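Local structure of glycoside Hydrolase (Bacteroides plebeius, 5T3B) at residues C165-E170 with V436-L441; F195-K200 with I205-Q210; I43-A48 with R415-Q420. The protein probably hydrolyses glycosidic bonds of agarose-type galactans from marine algae, as a glycoside hydrolase of family 50. All blocks are in the same frame, centred on the assembly; numbering follows the deposited sequence.

Contact 1: residues C165-E170 with V436-L441; sequences CAFGKE and VFFKYL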
loop_
_atom_site.group_PDB
_atom_site.type_symbol
_atom_site.label_atom_id
_atom_site.label_comp_id
_atom_site.label_asym_id
_atom_site.label_seq_id
_atom_site.Cartn_x
_atom_site.Cartn_y
_atom_site.Cartn_z
ATOM N N CYS A 165 -2.359 0.030 -8.466
ATOM C CA CYS A 165 -3.018 0.343 -7.208
ATOM C C CYS A 165 -2.859 1.792 -6.888
ATOM O O CYS A 165 -1.747 2.223 -6.565
ATOM C CB CYS A 165 -2.479 -0.531 -6.074
ATOM S SG CYS A 165 -2.507 -2.329 -6.335
ATOM N N ALA A 166 -3.986 2.499 -6.904
ATOM C CA ALA A 166 -4.173 3.867 -6.487
ATOM C C ALA A 166 -3.739 4.916 -7.456
ATOM O O ALA A 166 -2.782 4.730 -8.233
ATOM C CB ALA A 166 -3.589 4.139 -5.098
ATOM N N PHE A 167 -4.391 6.041 -7.378
ATOM C CA PHE A 167 -3.948 7.252 -8.051
ATOM C C PHE A 167 -3.972 7.229 -9.564
ATOM O O PHE A 167 -3.299 8.006 -10.200
ATOM C CB PHE A 167 -2.615 7.750 -7.533
ATOM C CG PHE A 167 -2.411 7.648 -6.037
ATOM C CD1 PHE A 167 -3.367 8.124 -5.165
ATOM C CD2 PHE A 167 -1.287 7.083 -5.524
ATOM C CE1 PHE A 167 -3.172 8.031 -3.789
ATOM C CE2 PHE A 167 -1.083 6.975 -4.180
ATOM C CZ PHE A 167 -1.997 7.463 -3.319
ATOM N N GLY A 168 -4.764 6.369 -10.143
ATOM C CA GLY A 168 -4.978 6.369 -11.566
ATOM C C GLY A 168 -5.730 7.557 -12.096
ATOM O O GLY A 168 -5.637 7.863 -13.290
ATOM N N LYS A 169 -6.521 8.187 -11.231
ATOM C CA LYS A 169 -7.486 9.231 -11.610
ATOM C C LYS A 169 -8.534 8.668 -12.562
ATOM O O LYS A 169 -8.514 7.491 -12.924
ATOM C CB LYS A 169 -6.844 10.502 -12.213
ATOM C CG LYS A 169 -5.604 11.001 -11.547
ATOM C CD LYS A 169 -5.868 11.355 -10.096
ATOM C CE LYS A 169 -6.915 12.439 -9.906
ATOM N NZ LYS A 169 -6.855 12.923 -8.489
ATOM N N GLU A 170 -9.418 9.531 -13.033
ATOM C CA GLU A 170 -10.503 9.062 -13.872
ATOM C C GLU A 170 -9.988 8.394 -15.146
ATOM O O GLU A 170 -10.440 7.284 -15.513
ATOM C CB GLU A 170 -11.489 10.220 -14.237
ATOM C CG GLU A 170 -12.635 9.926 -15.227
ATOM C CD GLU A 170 -13.361 11.192 -15.766
ATOM O OE1 GLU A 170 -14.419 11.022 -16.394
ATOM O OE2 GLU A 170 -12.921 12.365 -15.589
ATOM N N VAL A 436 3.120 -2.694 -3.177
ATOM C CA VAL A 436 2.990 -1.829 -4.327
ATOM C C VAL A 436 4.131 -0.869 -4.338
ATOM O O VAL A 436 4.323 -0.117 -3.374
ATOM C CB VAL A 436 1.637 -1.063 -4.312
ATOM C CG1 VAL A 436 1.483 -0.193 -5.549
ATOM C CG2 VAL A 436 0.478 -1.995 -4.117
ATOM N N PHE A 437 4.885 -0.880 -5.435
ATOM C CA PHE A 437 5.973 0.075 -5.616
ATOM C C PHE A 437 5.395 1.419 -6.040
ATOM O O PHE A 437 4.544 1.503 -6.915
ATOM C CB PHE A 437 6.928 -0.425 -6.676
ATOM C CG PHE A 437 8.169 0.461 -6.843
ATOM C CD1 PHE A 437 8.215 1.441 -7.827
ATOM C CD2 PHE A 437 9.267 0.315 -6.016
ATOM C CE1 PHE A 437 9.330 2.235 -7.986
ATOM C CE2 PHE A 437 10.401 1.097 -6.162
ATOM C CZ PHE A 437 10.398 2.081 -7.117
ATOM N N PHE A 438 5.822 2.494 -5.349
ATOM C CA PHE A 438 5.404 3.827 -5.657
ATOM C C PHE A 438 6.547 4.503 -6.372
ATOM O O PHE A 438 7.566 4.784 -5.743
ATOM C CB PHE A 438 5.021 4.574 -4.372
ATOM C CG PHE A 438 4.505 5.961 -4.575
ATOM C CD1 PHE A 438 3.156 6.192 -4.737
ATOM C CD2 PHE A 438 5.343 7.052 -4.677
ATOM C CE1 PHE A 438 2.638 7.444 -4.984
ATOM C CE2 PHE A 438 4.839 8.314 -4.875
ATOM C CZ PHE A 438 3.504 8.512 -5.027
ATOM N N LYS A 439 6.486 4.702 -7.712
ATOM C CA LYS A 439 5.314 4.645 -8.578
ATOM C C LYS A 439 5.740 4.369 -9.996
ATOM O O LYS A 439 6.901 4.145 -10.288
ATOM C CB LYS A 439 4.457 5.909 -8.432
ATOM C CG LYS A 439 5.168 7.175 -8.849
ATOM C CD LYS A 439 4.241 8.403 -8.716
ATOM C CE LYS A 439 4.930 9.736 -8.801
ATOM N NZ LYS A 439 5.162 10.151 -10.208
ATOM N N TYR A 440 4.728 4.381 -10.884
ATOM C CA TYR A 440 4.955 4.073 -12.292
ATOM C C TYR A 440 6.026 4.971 -12.937
ATOM O O TYR A 440 7.015 4.451 -13.430
ATOM C CB TYR A 440 3.591 4.193 -12.994
ATOM C CG TYR A 440 3.581 4.026 -14.483
ATOM C CD1 TYR A 440 4.200 2.952 -15.122
ATOM C CD2 TYR A 440 2.916 4.951 -15.270
ATOM C CE1 TYR A 440 4.181 2.834 -16.487
ATOM C CE2 TYR A 440 2.859 4.817 -16.671
ATOM C CZ TYR A 440 3.523 3.756 -17.246
ATOM O OH TYR A 440 3.506 3.666 -18.629
ATOM N N LEU A 441 5.787 6.286 -12.933
ATOM C CA LEU A 441 6.688 7.243 -13.569
ATOM C C LEU A 441 7.357 8.170 -12.606
ATOM O O LEU A 441 6.806 8.529 -11.572
ATOM C CB LEU A 441 5.906 8.182 -14.547
ATOM C CG LEU A 441 5.220 7.488 -15.674
ATOM C CD1 LEU A 441 4.320 8.381 -16.431
ATOM C CD2 LEU A 441 6.152 6.839 -16.606
#

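Contact 2: residues F195-K200 with I205-Q210; sequences FLAEFK and ISYPGQ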
loop_
_atom_site.group_PDB
_atom_site.type_symbol
_atom_site.label_atom_id
_atom_site.label_comp_id
_atom_site.label_asym_id
_atom_site.label_seq_id
_atom_site.Cartn_x
_atom_site.Cartn_y
_atom_site.Cartn_z
ATOM N N PHE A 195 -13.026 9.409 0.597
ATOM C CA PHE A 195 -14.351 9.369 1.204
ATOM C C PHE A 195 -14.625 10.600 2.097
ATOM O O PHE A 195 -15.730 11.153 2.054
ATOM C CB PHE A 195 -14.561 8.106 2.022
ATOM C CG PHE A 195 -15.046 6.910 1.258
ATOM C CD1 PHE A 195 -14.494 6.514 0.059
ATOM C CD2 PHE A 195 -16.066 6.114 1.770
ATOM C CE1 PHE A 195 -14.910 5.384 -0.612
ATOM C CE2 PHE A 195 -16.516 5.025 1.088
ATOM C CZ PHE A 195 -15.901 4.593 -0.074
ATOM N N LEU A 196 -13.666 10.987 2.927
ATOM C CA LEU A 196 -13.964 12.064 3.863
ATOM C C LEU A 196 -14.267 13.388 3.127
ATOM O O LEU A 196 -15.227 14.100 3.456
ATOM C CB LEU A 196 -12.827 12.223 4.862
ATOM C CG LEU A 196 -12.718 11.051 5.842
ATOM C CD1 LEU A 196 -11.362 11.001 6.492
ATOM C CD2 LEU A 196 -13.798 11.110 6.896
ATOM N N ALA A 197 -13.449 13.685 2.113
ATOM C CA ALA A 197 -13.674 14.866 1.278
ATOM C C ALA A 197 -14.981 14.800 0.563
ATOM O O ALA A 197 -15.687 15.825 0.432
ATOM C CB ALA A 197 -12.522 15.094 0.323
ATOM N N GLU A 198 -15.333 13.618 0.006
ATOM C CA GLU A 198 -16.580 13.514 -0.715
ATOM C C GLU A 198 -17.788 13.702 0.231
ATOM O O GLU A 198 -18.823 14.264 -0.178
ATOM C CB GLU A 198 -16.645 12.221 -1.501
ATOM C CG GLU A 198 -15.697 12.261 -2.684
ATOM C CD GLU A 198 -16.075 13.246 -3.793
ATOM O OE1 GLU A 198 -17.155 13.700 -3.831
ATOM O OE2 GLU A 198 -15.252 13.533 -4.668
ATOM N N PHE A 199 -17.693 13.161 1.442
ATOM C CA PHE A 199 -18.761 13.366 2.426
ATOM C C PHE A 199 -18.939 14.861 2.720
ATOM O O PHE A 199 -20.062 15.386 2.709
ATOM C CB PHE A 199 -18.426 12.591 3.722
ATOM C CG PHE A 199 -19.358 12.873 4.865
ATOM C CD1 PHE A 199 -20.642 12.325 4.868
ATOM C CD2 PHE A 199 -18.942 13.542 5.953
ATOM C CE1 PHE A 199 -21.473 12.547 5.929
ATOM C CE2 PHE A 199 -19.785 13.755 7.006
ATOM C CZ PHE A 199 -21.052 13.266 6.976
ATOM N N LYS A 200 -17.816 15.521 2.982
ATOM C CA LYS A 200 -17.819 16.979 3.254
ATOM C C LYS A 200 -18.514 17.714 2.125
ATOM O O LYS A 200 -19.394 18.556 2.338
ATOM C CB LYS A 200 -16.386 17.487 3.397
ATOM C CG LYS A 200 -16.316 18.984 3.360
ATOM C CD LYS A 200 -14.884 19.412 3.171
ATOM C CE LYS A 200 -14.762 20.848 2.734
ATOM N NZ LYS A 200 -14.788 20.963 1.247
ATOM N N ILE A 205 -20.473 21.243 3.936
ATOM C CA ILE A 205 -19.917 21.691 5.170
ATOM C C ILE A 205 -18.416 21.941 5.010
ATOM O O ILE A 205 -17.847 21.706 3.978
ATOM C CB ILE A 205 -20.205 20.684 6.289
ATOM C CG1 ILE A 205 -19.587 19.288 5.991
ATOM C CG2 ILE A 205 -21.713 20.577 6.547
ATOM C CD1 ILE A 205 -19.771 18.278 7.106
ATOM N N SER A 206 -17.846 22.514 6.080
ATOM C CA SER A 206 -16.412 22.723 6.145
ATOM C C SER A 206 -15.776 21.583 6.910
ATOM O O SER A 206 -16.441 20.871 7.691
ATOM C CB SER A 206 -16.109 23.998 6.929
ATOM O OG SER A 206 -16.557 25.171 6.272
ATOM N N TYR A 207 -14.468 21.432 6.724
ATOM C CA TYR A 207 -13.704 20.535 7.598
ATOM C C TYR A 207 -13.770 21.032 9.061
ATOM O O TYR A 207 -13.900 22.220 9.339
ATOM C CB TYR A 207 -12.241 20.453 7.179
ATOM C CG TYR A 207 -12.081 19.714 5.868
ATOM C CD1 TYR A 207 -12.433 18.371 5.764
ATOM C CD2 TYR A 207 -11.520 20.317 4.740
ATOM C CE1 TYR A 207 -12.220 17.653 4.605
ATOM C CE2 TYR A 207 -11.350 19.571 3.558
ATOM C CZ TYR A 207 -11.700 18.246 3.516
ATOM O OH TYR A 207 -11.547 17.469 2.391
ATOM N N PRO A 208 -13.727 20.107 10.017
ATOM C CA PRO A 208 -13.690 20.558 11.425
ATOM C C PRO A 208 -12.577 21.537 11.730
ATOM O O PRO A 208 -11.472 21.348 11.263
ATOM C CB PRO A 208 -13.436 19.248 12.202
ATOM C CG PRO A 208 -13.931 18.157 11.270
ATOM C CD PRO A 208 -13.509 18.643 9.888
ATOM N N GLY A 209 -12.921 22.615 12.444
ATOM C CA GLY A 209 -11.952 23.668 12.716
ATOM C C GLY A 209 -11.385 24.368 11.518
ATOM O O GLY A 209 -10.340 25.026 11.615
ATOM N N GLN A 210 -12.090 24.262 10.400
ATOM C CA GLN A 210 -11.590 24.743 9.097
ATOM C C GLN A 210 -10.248 24.145 8.718
ATOM O O GLN A 210 -9.540 24.719 7.896
ATOM C CB GLN A 210 -11.480 26.274 8.980
ATOM C CG GLN A 210 -12.741 27.064 9.244
ATOM C CD GLN A 210 -13.907 26.665 8.367
ATOM O OE1 GLN A 210 -13.809 26.585 7.136
ATOM N NE2 GLN A 210 -14.987 26.347 8.998
#

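Contact 3: residues I43-A48 with R415-Q420; sequences IIVEYA and RGFAYQ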
loop_
_atom_site.group_PDB
_atom_site.type_symbol
_atom_site.label_atom_id
_atom_site.label_comp_id
_atom_site.label_asym_id
_atom_site.label_seq_id
_atom_site.Cartn_x
_atom_site.Cartn_y
_atom_site.Cartn_z
ATOM N N ILE A 43 25.794 -6.665 2.446
ATOM C CA ILE A 43 26.478 -5.578 1.738
ATOM C C ILE A 43 26.178 -4.243 2.373
ATOM O O ILE A 43 25.249 -4.120 3.183
ATOM C CB ILE A 43 26.148 -5.600 0.203
ATOM C CG1 ILE A 43 24.678 -5.322 -0.070
ATOM C CG2 ILE A 43 26.564 -6.901 -0.448
ATOM C CD1 ILE A 43 24.387 -4.849 -1.486
ATOM N N ILE A 44 26.906 -3.232 1.933
ATOM C CA ILE A 44 26.662 -1.876 2.335
ATOM C C ILE A 44 25.987 -1.122 1.151
ATOM O O ILE A 44 26.453 -1.198 0.027
ATOM C CB ILE A 44 27.930 -1.144 2.694
ATOM C CG1 ILE A 44 28.463 -1.710 3.995
ATOM C CG2 ILE A 44 27.713 0.370 2.821
ATOM C CD1 ILE A 44 27.581 -1.626 5.266
ATOM N N VAL A 45 24.880 -0.445 1.472
ATOM C CA VAL A 45 24.243 0.472 0.542
ATOM C C VAL A 45 24.197 1.831 1.219
ATOM O O VAL A 45 23.794 1.954 2.382
ATOM C CB VAL A 45 22.827 0.039 0.145
ATOM C CG1 VAL A 45 22.141 1.104 -0.657
ATOM C CG2 VAL A 45 22.885 -1.278 -0.603
ATOM N N GLU A 46 24.685 2.837 0.526
ATOM C CA GLU A 46 24.605 4.194 1.033
ATOM C C GLU A 46 23.225 4.809 0.781
ATOM O O GLU A 46 22.682 4.686 -0.306
ATOM C CB GLU A 46 25.642 5.113 0.386
ATOM C CG GLU A 46 27.110 4.798 0.703
ATOM C CD GLU A 46 27.939 5.946 0.085
ATOM O OE1 GLU A 46 28.140 5.880 -1.127
ATOM O OE2 GLU A 46 28.184 6.977 0.782
ATOM N N TYR A 47 22.667 5.507 1.762
ATOM C CA TYR A 47 21.472 6.268 1.535
ATOM C C TYR A 47 21.429 7.580 2.283
ATOM O O TYR A 47 22.064 7.688 3.339
ATOM C CB TYR A 47 20.190 5.452 1.788
ATOM C CG TYR A 47 19.803 5.270 3.244
ATOM C CD1 TYR A 47 19.056 6.250 3.883
ATOM C CD2 TYR A 47 20.046 4.106 3.934
ATOM C CE1 TYR A 47 18.606 6.062 5.185
ATOM C CE2 TYR A 47 19.575 3.934 5.224
ATOM C CZ TYR A 47 18.893 4.939 5.833
ATOM O OH TYR A 47 18.414 4.730 7.102
ATOM N N ALA A 48 20.659 8.521 1.753
ATOM C CA ALA A 48 20.446 9.821 2.379
ATOM C C ALA A 48 18.966 10.024 2.551
ATOM O O ALA A 48 18.163 9.591 1.716
ATOM C CB ALA A 48 21.019 10.967 1.527
ATOM N N ARG A 415 18.944 1.250 -6.089
ATOM C CA ARG A 415 17.515 1.198 -5.950
ATOM C C ARG A 415 17.056 -0.253 -5.995
ATOM O O ARG A 415 16.103 -0.652 -5.285
ATOM C CB ARG A 415 16.775 2.038 -7.003
ATOM C CG ARG A 415 17.049 3.523 -6.991
ATOM C CD ARG A 415 16.337 4.197 -8.140
ATOM N NE ARG A 415 14.927 4.380 -7.859
ATOM C CZ ARG A 415 13.993 4.542 -8.808
ATOM N NH1 ARG A 415 14.212 4.363 -10.107
ATOM N NH2 ARG A 415 12.780 4.869 -8.420
ATOM N N GLY A 416 17.651 -1.008 -6.879
ATOM C CA GLY A 416 17.344 -2.443 -6.983
ATOM C C GLY A 416 17.693 -3.191 -5.717
ATOM O O GLY A 416 16.913 -4.029 -5.231
ATOM N N PHE A 417 18.890 -2.920 -5.168
ATOM C CA PHE A 417 19.272 -3.521 -3.901
ATOM C C PHE A 417 18.306 -3.156 -2.775
ATOM O O PHE A 417 17.911 -4.024 -1.958
ATOM C CB PHE A 417 20.678 -3.138 -3.494
ATOM C CG PHE A 417 21.811 -3.596 -4.422
ATOM C CD1 PHE A 417 21.698 -4.641 -5.304
ATOM C CD2 PHE A 417 23.025 -2.941 -4.355
ATOM C CE1 PHE A 417 22.749 -5.064 -6.102
ATOM C CE2 PHE A 417 24.109 -3.356 -5.128
ATOM C CZ PHE A 417 23.964 -4.401 -6.012
ATOM N N ALA A 418 17.896 -1.882 -2.715
ATOM C CA ALA A 418 16.939 -1.452 -1.700
ATOM C C ALA A 418 15.591 -2.153 -1.894
ATOM O O ALA A 418 14.927 -2.478 -0.915
ATOM C CB ALA A 418 16.765 0.025 -1.749
ATOM N N TYR A 419 15.153 -2.319 -3.137
ATOM C CA TYR A 419 13.909 -3.023 -3.398
ATOM C C TYR A 419 14.017 -4.449 -2.868
ATOM O O TYR A 419 13.090 -4.928 -2.192
ATOM C CB TYR A 419 13.596 -3.048 -4.911
ATOM C CG TYR A 419 12.322 -3.727 -5.266
ATOM C CD1 TYR A 419 12.279 -5.093 -5.541
ATOM C CD2 TYR A 419 11.159 -3.027 -5.416
ATOM C CE1 TYR A 419 11.135 -5.747 -5.906
ATOM C CE2 TYR A 419 9.988 -3.684 -5.779
ATOM C CZ TYR A 419 9.975 -5.038 -6.053
ATOM O OH TYR A 419 8.768 -5.591 -6.426
ATOM N N GLN A 420 15.114 -5.141 -3.181
ATOM C CA GLN A 420 15.297 -6.504 -2.675
ATOM C C GLN A 420 15.301 -6.542 -1.170
ATOM O O GLN A 420 14.665 -7.434 -0.571
ATOM C CB GLN A 420 16.536 -7.188 -3.249
ATOM C CG GLN A 420 16.509 -7.275 -4.745
ATOM C CD GLN A 420 17.487 -8.306 -5.277
ATOM O OE1 GLN A 420 18.456 -8.641 -4.605
ATOM N NE2 GLN A 420 17.220 -8.802 -6.467
#

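Contact 1: residues C165-E170 with V436-L441
Val436 meets Cys165 at the start of this contact. The methyl CG2 of Val436 lies 3.7 Å from Cys165 SG. Cys165 CB sits between the two branches, 3.8 Å from Val436 CG2 and 4.0 Å from Val436 CG1. The sulfur stands opposite its own carbonyl carbon (chi1 -54°), which brings it to the CG2 branch. Both residues are buried, and the contact is purely apolar. At Val436, an alanine here removes both methyls, and Cys165 CB and SG would probably lose their apolar neighbour, with a gap opened beside the sulfur.

Strands 163-165 and 432-437 are not bonded to each other. Strand 120-126 runs between them, parallel to both. This is consistent with the (beta/alpha)8 barrel of family 50, where the last strand returns to the first. The segments would then meet inside the barrel, at strand ends that run on into loops. In such barrels the active site lies at the C-terminal ends of the strands.

Phe438 follows, with its ring directed at Phe167. Phe438 CE1 is 3.8 Å from Phe167 CE2, and the two side chains cross at about a right angle. The Phe167 atoms lie at the edge of the Phe438 ring, near its plane, whereas CE1 approaches the Phe167 ring obliquely. Both side chains also touch Glu389 of strand 385-394. The peptide bond from Phe438 to Lys439 is cis. Lys439 CB lies over the centre of the Phe438 ring, 3.8 Å above its plane. Farther along, Lys439 NZ donates to Leu441 O at 2.7 Å and forms a salt bridge with Asp443.

Contact 2: residues F195-K200 with I205-Q210
Lys200, in one of its two conformers, lies across one face of the Tyr207 ring, and this is the tight part of the contact. Lys200 CD sits 3.4 Å from the centroid of the Tyr207 ring, 11° off its normal. This is a CH-pi contact made by the aliphatic chain, not by the ammonium group. The two side chains cross at about a right angle. Lys200 CG is anti to the backbone N (chi1 167°), and the chain stays extended until it bends at chi4. In this same conformer Lys200 CG comes within 3.2 Å of Ile205 O. The phenol end of Tyr207 reaches back to the helix, where Tyr207 OH is 3.3 Å from Ala197 CB.

The segments belong to helix 195-203 and the loop after it, which doubles back along the helix it has just left. The bond from Ile205 N to Lys200 O spans five residues (6→1) at the C-terminal end of the helix, the spacing of the outer bond in a Schellman motif. On another side of the helix, Phe199 makes edge-to-face contacts with Trp224 and Trp227, and Leu196 touches Trp224, so that side is packed against helix 224-232.

The outer side is looser. The Ile205 N to Lys200 O bond is nearly straight at 173°, but weak at 3.3 Å. Ile205 CG1 leans on the same carbonyl, 3.7 Å from Lys200 O. Ser206 points away from the helix, and in one of its two conformers Ser206 OG makes a weak bond to Gln210 OE1. Lys200, Ile205 and Ser206 are partly exposed and touch a crystal neighbour.

Contact 3: residues I43-A48 with R415-Q420
Strand 43-48 passes over helix segment 415-420 with the backbones closest at Val45 and Phe417, whose CA atoms are 7.8 Å apart. Ile43 and Val45 are turned toward the helix. Phe417 faces them from the helix, and these three buried side chains make the contact.

Ile43 comes in over one face of the Phe417 ring. Ile43 CD1 is 4.1 Å from the centroid of the Phe417 ring and 27° off the ring normal, a CH-pi contact. The methyl is displaced toward one side of the ring, with Ile43 CD1 3.7 Å from Phe417 CD2. Ile43 CG1 stands between its backbone N and carbonyl carbon (chi1 65°), and the extended remainder of the chain carries CD1 out over the ring. Val45 meets the base of the same side chain. Val45 CG2 is 4.1 Å from both Phe417 CB and Phe417 CD2, at a slant to the ring.

The strand is part of an antiparallel arrangement with strands 56-60 and 407-409. Helix 412-427 leads into strand 432-437, so it is probably one of the outer helices of the barrel. The contact would thus join the N-terminal beta structure to the barrel's outside. Other sides of the helix are fixed by polar bonds. Arg415 NE reaches Thr392 O, and Gln420 bonds Leu63 N and Tyr464 O.

The contact between strand and helix consists of carbon atoms alone. With no directional bond across it, the fit depends on shape and on keeping three apolar side chains away from water.

Overall arrangement
Contact 1 lies nearest the centre of the chain, its own centre about 10 Å away. Contact 3 is about 20 Å out and contact 2 about 24 Å. Contacts 1 and 3 touch through what is probably the outer face of strand 432-437: Phe437 CD2 is 3.9 Å from Tyr419 CD2, and Phe437 also packs on Arg415. Their centres are 23 Å apart. Contact 2 stands alone, with its nearest atoms about 9 Å from contact 1 and about 27 Å from contact 3, on the opposite side of the chain's centre from the latter. A bound ethanediol, probably from the crystallisation liquor, lies about 4 Å from the Phe438 side chain, which may mark a pocket beside contact 1.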